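Local atomic coordinates of S-adenosylmethionine dependent methyltransferase (Mesorhizobium loti, PDB entry 3BKW), a protein that probably transfers a methyl group from S-adenosylmethionine to an acceptor substrate. Residues A[56-61]-A[67-72]; A[44-49]-A[133-138]. One frame throughout, in Å; residues are numbered along the deposited sequence.

Contact 1: residues A[56-61]-A[67-72]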
ATOM      1  N   TRP A  56     -21.294   7.271  16.324  1.00 30.95           N
ATOM      2  CA  TRP A  56     -21.628   5.855  16.137  1.00 30.81           C
ATOM      3  C   TRP A  56     -20.525   4.925  16.665  1.00 29.98           C
ATOM      4  O   TRP A  56     -20.810   3.980  17.407  1.00 29.94           O
ATOM      5  CB  TRP A  56     -21.879   5.511  14.665  1.00 34.73           C
ATOM      6  CG  TRP A  56     -23.013   6.192  14.007  1.00 40.07           C
ATOM      7  CD1 TRP A  56     -22.939   7.184  13.068  1.00 46.56           C
ATOM      8  CD2 TRP A  56     -24.402   5.920  14.199  1.00 43.48           C
ATOM      9  NE1 TRP A  56     -24.205   7.554  12.668  1.00 45.58           N
ATOM     10  CE2 TRP A  56     -25.123   6.787  13.337  1.00 45.58           C
ATOM     11  CE3 TRP A  56     -25.114   5.027  15.016  1.00 45.77           C
ATOM     12  CZ2 TRP A  56     -26.532   6.795  13.275  1.00 45.85           C
ATOM     13  CZ3 TRP A  56     -26.521   5.028  14.956  1.00 47.30           C
ATOM     14  CH2 TRP A  56     -27.211   5.913  14.090  1.00 47.21           C
ATOM     15  N   PHE A  57     -19.276   5.230  16.310  1.00 27.40           N
ATOM     16  CA  PHE A  57     -18.144   4.436  16.769  1.00 26.83           C
ATOM     17  C   PHE A  57     -17.932   4.609  18.282  1.00 26.69           C
ATOM     18  O   PHE A  57     -17.599   3.630  18.967  1.00 27.53           O
ATOM     19  CB  PHE A  57     -16.842   4.747  16.002  1.00 26.08           C
ATOM     20  CG  PHE A  57     -15.644   4.088  16.603  1.00 27.31           C
ATOM     21  CD1 PHE A  57     -15.356   2.762  16.329  1.00 30.83           C
ATOM     22  CD2 PHE A  57     -14.852   4.776  17.522  1.00 28.48           C
ATOM     23  CE1 PHE A  57     -14.250   2.124  16.926  1.00 29.77           C
ATOM     24  CE2 PHE A  57     -13.753   4.161  18.122  1.00 30.05           C
ATOM     25  CZ  PHE A  57     -13.450   2.824  17.814  1.00 31.05           C
ATOM     26  N   CYS A  58     -18.081   5.844  18.773  1.00 25.10           N
ATOM     27  CA  CYS A  58     -17.909   6.146  20.205  1.00 25.42           C
ATOM     28  C   CYS A  58     -18.817   5.265  21.057  1.00 25.83           C
ATOM     29  O   CYS A  58     -18.356   4.650  22.031  1.00 27.43           O
ATOM     30  CB  CYS A  58     -18.180   7.620  20.504  1.00 26.05           C
ATOM     31  SG  CYS A  58     -16.968   8.708  19.761  1.00 30.98           S
ATOM     32  N   ARG A  59     -20.097   5.192  20.676  1.00 26.82           N
ATOM     33  CA  ARG A  59     -21.060   4.339  21.362  1.00 26.95           C
ATOM     34  C   ARG A  59     -20.744   2.854  21.213  1.00 26.49           C
ATOM     35  O   ARG A  59     -20.852   2.116  22.183  1.00 27.62           O
ATOM     36  CB  ARG A  59     -22.501   4.636  20.947  1.00 26.82           C
ATOM     37  CG  ARG A  59     -22.995   5.986  21.467  1.00 29.47           C
ATOM     38  CD  ARG A  59     -24.469   6.210  21.188  1.00 29.36           C
ATOM     39  NE  ARG A  59     -24.748   6.354  19.766  1.00 28.90           N
ATOM     40  CZ  ARG A  59     -24.447   7.424  19.026  1.00 33.95           C
ATOM     41  NH1 ARG A  59     -23.863   8.491  19.554  1.00 33.73           N
ATOM     42  NH2 ARG A  59     -24.747   7.425  17.731  1.00 36.01           N
ATOM     43  N   TRP A  60     -20.344   2.427  20.017  1.00 28.40           N
ATOM     44  CA  TRP A  60     -19.933   1.026  19.801  1.00 27.36           C
ATOM     45  C   TRP A  60     -18.780   0.659  20.738  1.00 27.24           C
ATOM     46  O   TRP A  60     -18.815  -0.383  21.393  1.00 27.99           O
ATOM     47  CB  TRP A  60     -19.553   0.766  18.326  1.00 27.78           C
ATOM     48  CG  TRP A  60     -19.020  -0.623  18.083  1.00 28.02           C
ATOM     49  CD1 TRP A  60     -19.748  -1.718  17.755  1.00 30.41           C
ATOM     50  CD2 TRP A  60     -17.654  -1.065  18.201  1.00 27.79           C
ATOM     51  NE1 TRP A  60     -18.926  -2.810  17.647  1.00 29.84           N
ATOM     52  CE2 TRP A  60     -17.642  -2.450  17.939  1.00 31.68           C
ATOM     53  CE3 TRP A  60     -16.453  -0.426  18.520  1.00 30.27           C
ATOM     54  CZ2 TRP A  60     -16.459  -3.210  17.945  1.00 31.56           C
ATOM     55  CZ3 TRP A  60     -15.271  -1.173  18.535  1.00 29.15           C
ATOM     56  CH2 TRP A  60     -15.290  -2.560  18.261  1.00 31.38           C
ATOM     57  N   ALA A  61     -17.769   1.520  20.802  1.00 25.93           N
ATOM     58  CA  ALA A  61     -16.590   1.274  21.632  1.00 26.01           C
ATOM     59  C   ALA A  61     -16.954   1.186  23.108  1.00 26.79           C
ATOM     60  O   ALA A  61     -16.460   0.299  23.822  1.00 28.27           O
ATOM     61  CB  ALA A  61     -15.537   2.348  21.404  1.00 26.44           C
ATOM     62  N   SER A  67     -12.741   1.869  28.340  1.00 28.26           N
ATOM     63  CA  SER A  67     -12.703   2.593  29.623  1.00 29.66           C
ATOM     64  C   SER A  67     -13.038   4.064  29.454  1.00 29.08           C
ATOM     65  O   SER A  67     -13.690   4.650  30.315  1.00 31.04           O
ATOM     66  CB  SER A  67     -11.354   2.438  30.355  1.00 29.69           C
ATOM     67  OG  SER A  67     -10.285   3.030  29.641  1.00 39.06           O
ATOM     68  N   TYR A  68     -12.598   4.650  28.343  1.00 28.98           N
ATOM     69  CA  TYR A  68     -12.805   6.059  28.068  1.00 28.30           C
ATOM     70  C   TYR A  68     -12.760   6.315  26.567  1.00 27.24           C
ATOM     71  O   TYR A  68     -11.894   5.779  25.887  1.00 26.86           O
ATOM     72  CB  TYR A  68     -11.721   6.879  28.771  1.00 27.59           C
ATOM     73  CG  TYR A  68     -11.704   8.352  28.406  1.00 30.21           C
ATOM     74  CD1 TYR A  68     -12.805   9.162  28.690  1.00 36.40           C
ATOM     75  CD2 TYR A  68     -10.588   8.939  27.782  1.00 33.04           C
ATOM     76  CE1 TYR A  68     -12.810  10.531  28.357  1.00 34.62           C
ATOM     77  CE2 TYR A  68     -10.581  10.320  27.447  1.00 33.02           C
ATOM     78  CZ  TYR A  68     -11.699  11.097  27.741  1.00 33.90           C
ATOM     79  OH  TYR A  68     -11.727  12.438  27.434  1.00 37.77           O
ATOM     80  N   VAL A  69     -13.707   7.117  26.075  1.00 27.15           N
ATOM     81  CA  VAL A  69     -13.777   7.498  24.658  1.00 28.22           C
ATOM     82  C   VAL A  69     -13.884   9.022  24.550  1.00 27.69           C
ATOM     83  O   VAL A  69     -14.742   9.625  25.189  1.00 28.46           O
ATOM     84  CB  VAL A  69     -14.969   6.846  23.905  1.00 29.00           C
ATOM     85  CG1 VAL A  69     -14.898   7.199  22.410  1.00 32.02           C
ATOM     86  CG2 VAL A  69     -14.937   5.329  24.070  1.00 28.09           C
ATOM     87  N   LEU A  70     -12.978   9.629  23.776  1.00 27.91           N
ATOM     88  CA  LEU A  70     -12.999  11.063  23.461  1.00 27.15           C
ATOM     89  C   LEU A  70     -13.376  11.147  21.981  1.00 27.18           C
ATOM     90  O   LEU A  70     -12.619  10.675  21.124  1.00 27.62           O
ATOM     91  CB  LEU A  70     -11.644  11.716  23.702  1.00 27.54           C
ATOM     92  CG  LEU A  70     -11.510  13.194  23.273  1.00 29.59           C
ATOM     93  CD1 LEU A  70     -12.517  14.112  24.011  1.00 27.65           C
ATOM     94  CD2 LEU A  70     -10.081  13.664  23.486  1.00 30.07           C
ATOM     95  N   GLY A  71     -14.541  11.715  21.700  1.00 26.30           N
ATOM     96  CA  GLY A  71     -15.022  11.914  20.334  1.00 26.21           C
ATOM     97  C   GLY A  71     -14.798  13.358  19.946  1.00 26.02           C
ATOM     98  O   GLY A  71     -15.268  14.258  20.640  1.00 27.01           O
ATOM     99  N   LEU A  72     -14.082  13.578  18.843  1.00 26.20           N
ATOM    100  CA  LEU A  72     -13.773  14.917  18.348  1.00 26.72           C
ATOM    101  C   LEU A  72     -14.381  15.177  16.975  1.00 27.98           C
ATOM    102  O   LEU A  72     -14.262  14.347  16.081  1.00 28.51           O
ATOM    103  CB  LEU A  72     -12.270  15.096  18.258  1.00 27.40           C
ATOM    104  CG  LEU A  72     -11.471  14.880  19.540  1.00 26.59           C
ATOM    105  CD1 LEU A  72      -9.971  15.176  19.266  1.00 28.42           C
ATOM    106  CD2 LEU A  72     -11.994  15.731  20.680  1.00 27.01           C
TER

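Contact 2: residues A[44-49]-A[133-138]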
ATOM      1  N   GLY A  44     -11.409  -2.056  27.962  1.00 28.46           N
ATOM      2  CA  GLY A  44     -10.534  -1.374  28.895  1.00 29.65           C
ATOM      3  C   GLY A  44      -9.658  -0.290  28.300  1.00 27.76           C
ATOM      4  O   GLY A  44      -8.886   0.340  29.044  1.00 31.77           O
ATOM      5  N   LEU A  45      -9.792  -0.010  26.995  1.00 27.28           N
ATOM      6  CA  LEU A  45      -8.916   0.962  26.343  1.00 27.01           C
ATOM      7  C   LEU A  45      -9.411   2.389  26.446  1.00 28.51           C
ATOM      8  O   LEU A  45     -10.604   2.644  26.584  1.00 27.39           O
ATOM      9  CB  LEU A  45      -8.714   0.643  24.846  1.00 27.17           C
ATOM     10  CG  LEU A  45      -8.111  -0.704  24.440  1.00 27.14           C
ATOM     11  CD1 LEU A  45      -7.760  -0.640  22.939  1.00 30.81           C
ATOM     12  CD2 LEU A  45      -6.882  -1.067  25.281  1.00 28.61           C
ATOM     13  N   ARG A  46      -8.448   3.300  26.361  1.00 27.80           N
ATOM     14  CA  ARG A  46      -8.678   4.731  26.261  1.00 26.26           C
ATOM     15  C   ARG A  46      -8.616   4.977  24.754  1.00 26.13           C
ATOM     16  O   ARG A  46      -7.614   4.632  24.111  1.00 26.94           O
ATOM     17  CB  ARG A  46      -7.595   5.500  26.969  1.00 26.95           C
ATOM     18  CG  ARG A  46      -7.505   5.169  28.471  1.00 30.03           C
ATOM     19  CD  ARG A  46      -6.235   5.737  29.036  1.00 34.36           C
ATOM     20  NE  ARG A  46      -5.078   5.068  28.440  1.00 32.21           N
ATOM     21  CZ  ARG A  46      -3.827   5.523  28.467  1.00 36.26           C
ATOM     22  NH1 ARG A  46      -3.490   6.644  29.102  1.00 36.61           N
ATOM     23  NH2 ARG A  46      -2.886   4.825  27.857  1.00 35.61           N
ATOM     24  N   ILE A  47      -9.685   5.551  24.201  1.00 26.67           N
ATOM     25  CA  ILE A  47      -9.838   5.708  22.755  1.00 27.19           C
ATOM     26  C   ILE A  47     -10.173   7.132  22.356  1.00 26.98           C
ATOM     27  O   ILE A  47     -10.953   7.802  23.041  1.00 27.92           O
ATOM     28  CB  ILE A  47     -10.977   4.780  22.245  1.00 26.49           C
ATOM     29  CG1 ILE A  47     -10.747   3.324  22.680  1.00 26.24           C
ATOM     30  CG2 ILE A  47     -11.125   4.874  20.702  1.00 28.32           C
ATOM     31  CD1 ILE A  47     -11.860   2.338  22.289  1.00 25.47           C
ATOM     32  N   VAL A  48      -9.579   7.594  21.246  1.00 26.30           N
ATOM     33  CA  VAL A  48      -9.941   8.876  20.657  1.00 27.33           C
ATOM     34  C   VAL A  48     -10.493   8.605  19.252  1.00 26.57           C
ATOM     35  O   VAL A  48      -9.886   7.846  18.494  1.00 27.49           O
ATOM     36  CB  VAL A  48      -8.798   9.924  20.667  1.00 25.39           C
ATOM     37  CG1 VAL A  48      -7.547   9.438  19.919  1.00 26.23           C
ATOM     38  CG2 VAL A  48      -9.295  11.265  20.110  1.00 29.16           C
ATOM     39  N   ASP A  49     -11.632   9.232  18.928  1.00 26.75           N
ATOM     40  CA  ASP A  49     -12.291   9.120  17.643  1.00 27.74           C
ATOM     41  C   ASP A  49     -12.143  10.451  16.944  1.00 26.79           C
ATOM     42  O   ASP A  49     -12.725  11.439  17.379  1.00 26.87           O
ATOM     43  CB  ASP A  49     -13.770   8.758  17.843  1.00 26.68           C
ATOM     44  CG  ASP A  49     -14.515   8.556  16.548  1.00 28.96           C
ATOM     45  OD1 ASP A  49     -13.961   8.839  15.477  1.00 29.56           O
ATOM     46  OD2 ASP A  49     -15.652   8.068  16.598  1.00 31.07           O
ATOM     47  N   ALA A 133       0.240  11.133  21.276  1.00 29.40           N
ATOM     48  CA  ALA A 133      -0.944  10.906  22.102  1.00 28.48           C
ATOM     49  C   ALA A 133      -1.115   9.442  22.489  1.00 27.58           C
ATOM     50  O   ALA A 133      -1.751   9.153  23.505  1.00 28.41           O
ATOM     51  CB  ALA A 133      -2.216  11.396  21.370  1.00 28.63           C
ATOM     52  N   LEU A 134      -0.564   8.532  21.683  1.00 25.51           N
ATOM     53  CA  LEU A 134      -0.681   7.092  21.937  1.00 26.34           C
ATOM     54  C   LEU A 134       0.386   6.605  22.903  1.00 27.73           C
ATOM     55  O   LEU A 134       1.554   7.032  22.835  1.00 29.71           O
ATOM     56  CB  LEU A 134      -0.586   6.295  20.630  1.00 27.80           C
ATOM     57  CG  LEU A 134      -1.790   6.367  19.688  1.00 30.21           C
ATOM     58  CD1 LEU A 134      -1.467   5.806  18.299  1.00 26.24           C
ATOM     59  CD2 LEU A 134      -2.976   5.652  20.306  1.00 30.44           C
ATOM     60  N   SER A 135      -0.016   5.728  23.818  1.00 31.02           N
ATOM     61  CA  SER A 135       0.942   5.093  24.730  1.00 31.51           C
ATOM     62  C   SER A 135       1.697   4.019  23.950  1.00 32.60           C
ATOM     63  O   SER A 135       1.185   3.535  22.934  1.00 32.20           O
ATOM     64  CB  SER A 135       0.232   4.501  25.937  1.00 31.96           C
ATOM     65  OG  SER A 135      -0.326   5.550  26.694  1.00 35.41           O
ATOM     66  N   PRO A 136       2.923   3.649  24.395  1.00 34.19           N
ATOM     67  CA  PRO A 136       3.706   2.628  23.689  1.00 34.05           C
ATOM     68  C   PRO A 136       2.882   1.364  23.418  1.00 34.00           C
ATOM     69  O   PRO A 136       2.144   0.925  24.299  1.00 33.94           O
ATOM     70  CB  PRO A 136       4.863   2.369  24.657  1.00 35.59           C
ATOM     71  CG  PRO A 136       5.034   3.656  25.339  1.00 34.03           C
ATOM     72  CD  PRO A 136       3.657   4.151  25.573  1.00 37.07           C
ATOM     73  N   GLY A 137       2.952   0.855  22.184  1.00 34.33           N
ATOM     74  CA  GLY A 137       2.165  -0.297  21.740  1.00 34.51           C
ATOM     75  C   GLY A 137       0.741   0.039  21.300  1.00 33.24           C
ATOM     76  O   GLY A 137      -0.021  -0.862  20.931  1.00 35.37           O
ATOM     77  N   GLY A 138       0.368   1.322  21.331  1.00 31.62           N
ATOM     78  CA  GLY A 138      -0.968   1.744  20.933  1.00 30.08           C
ATOM     79  C   GLY A 138      -1.134   1.711  19.432  1.00 30.24           C
ATOM     80  O   GLY A 138      -0.141   1.649  18.704  1.00 31.71           O
TER

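Contact 1: residues A[56-61]-A[67-72]
Val69 of strand 68-73 enters the contact first, wedging its two methyl groups between Cys58 and Ala61 of the helix packed on it. The branches divide the work. CG1, anti to the backbone N (chi1 -175°), reaches toward the N-terminal end of the helix segment and lies 3.7 Å from Cys58 SG, with Cys58 CB almost as near. CG2 turns the other way and packs at 4.0 Å on Ala61 CB, the next small residue on this face of the helix, one turn further on. Leu70 follows with its side chain directed to the far side of the strand, so the alternation of the extended chain brings Gly71 back to the side facing the helix. There Cys58 SG settles against the bare backbone, 3.8 Å from Gly71 CA. The sulfur therefore bridges the two positions, touching a methyl of Val69 and the alpha carbon of Gly71. The site has room for a glycine: an idealised beta carbon on Gly71 would lie only about 2.9 Å from Cys58 SG. Apolar packing alone joins the segments, and small residues let the helix lie close: the axes of 56-61 and 68-72 approach to 8.8 Å. These two segments run almost exactly antiparallel, at 179°, as expected for the helix and the returning strand of a right-handed beta-alpha-beta crossover in a Rossmann-like methyltransferase. The unit comprises strand 46-50, helix 56-63 and strand 68-73. Cys58 also touches Asp49 of the first strand and Tyr93 of strand 91-95, while Phe57 packs on Ile47 and stacks with Tyr112 of strand 108-114. Strand 68-73 lies between strands 46-50 and 91-95 in the sheet, and on its other face Leu70 meets Phe108.

Contact 2: residues A[44-49]-A[133-138]
A single polar side-chain bridge, Arg46 to Ser135, makes this surface contact, tying the start of strand 46-50 to the short connection, strand 134-135 and a turn, between helix 123-133 and strand 138-145. Arg46 NH2 donates to Ser135 OG at 2.9 Å. The bond is bent, with an N-H...O angle of 144°, and the hydroxyl lies near the edge of the guanidinium, tilted 19° from its plane. A bend at chi3 (-65°) turns the arginine's outer end toward the serine. The same NH2 forms a salt bridge with Asp109 of strand 108-114, and Ser135 OG is also hydrogen-bonded to Asp106 OD1, so each partner also has an aspartate. In this Rossmann-like sheet, strand 108-114 separates strand 46-50 from strand 138-145, and the arginine spans that gap beside the strand ends. Without the guanidinium, as with an alanine here, Asp109 is likely to lose its salt bridge to this side chain and the Ser135 hydroxyl one of its bonds. Beyond the serine, a type II beta turn from Ser135 to Gly138 is closed by Gly138 N to Ser135 O at 2.9 Å; Gly137, at positive phi, occupies its third position.

Overall arrangement
After helix 32-38 the chain enters 44-49, the opening half of contact 2, then passes into helix 56-63 and turns back along strand 68-73, where contact 1 closes a short loop with five residues between its segments. The chain next adds helix 76-84, strands 91-95 and 108-114 and helix 123-133 before 133-138 completes contact 2, closing a much larger loop that contains the whole of contact 1. Strand 46-50 joins the two: Ile47 and Asp49 pair through their backbones with Tyr68 and Leu70 of strand 68-73. Contact 1 thus fixes helix to sheet, whereas contact 2 spans the start of strand 108-114, at one end of the strands.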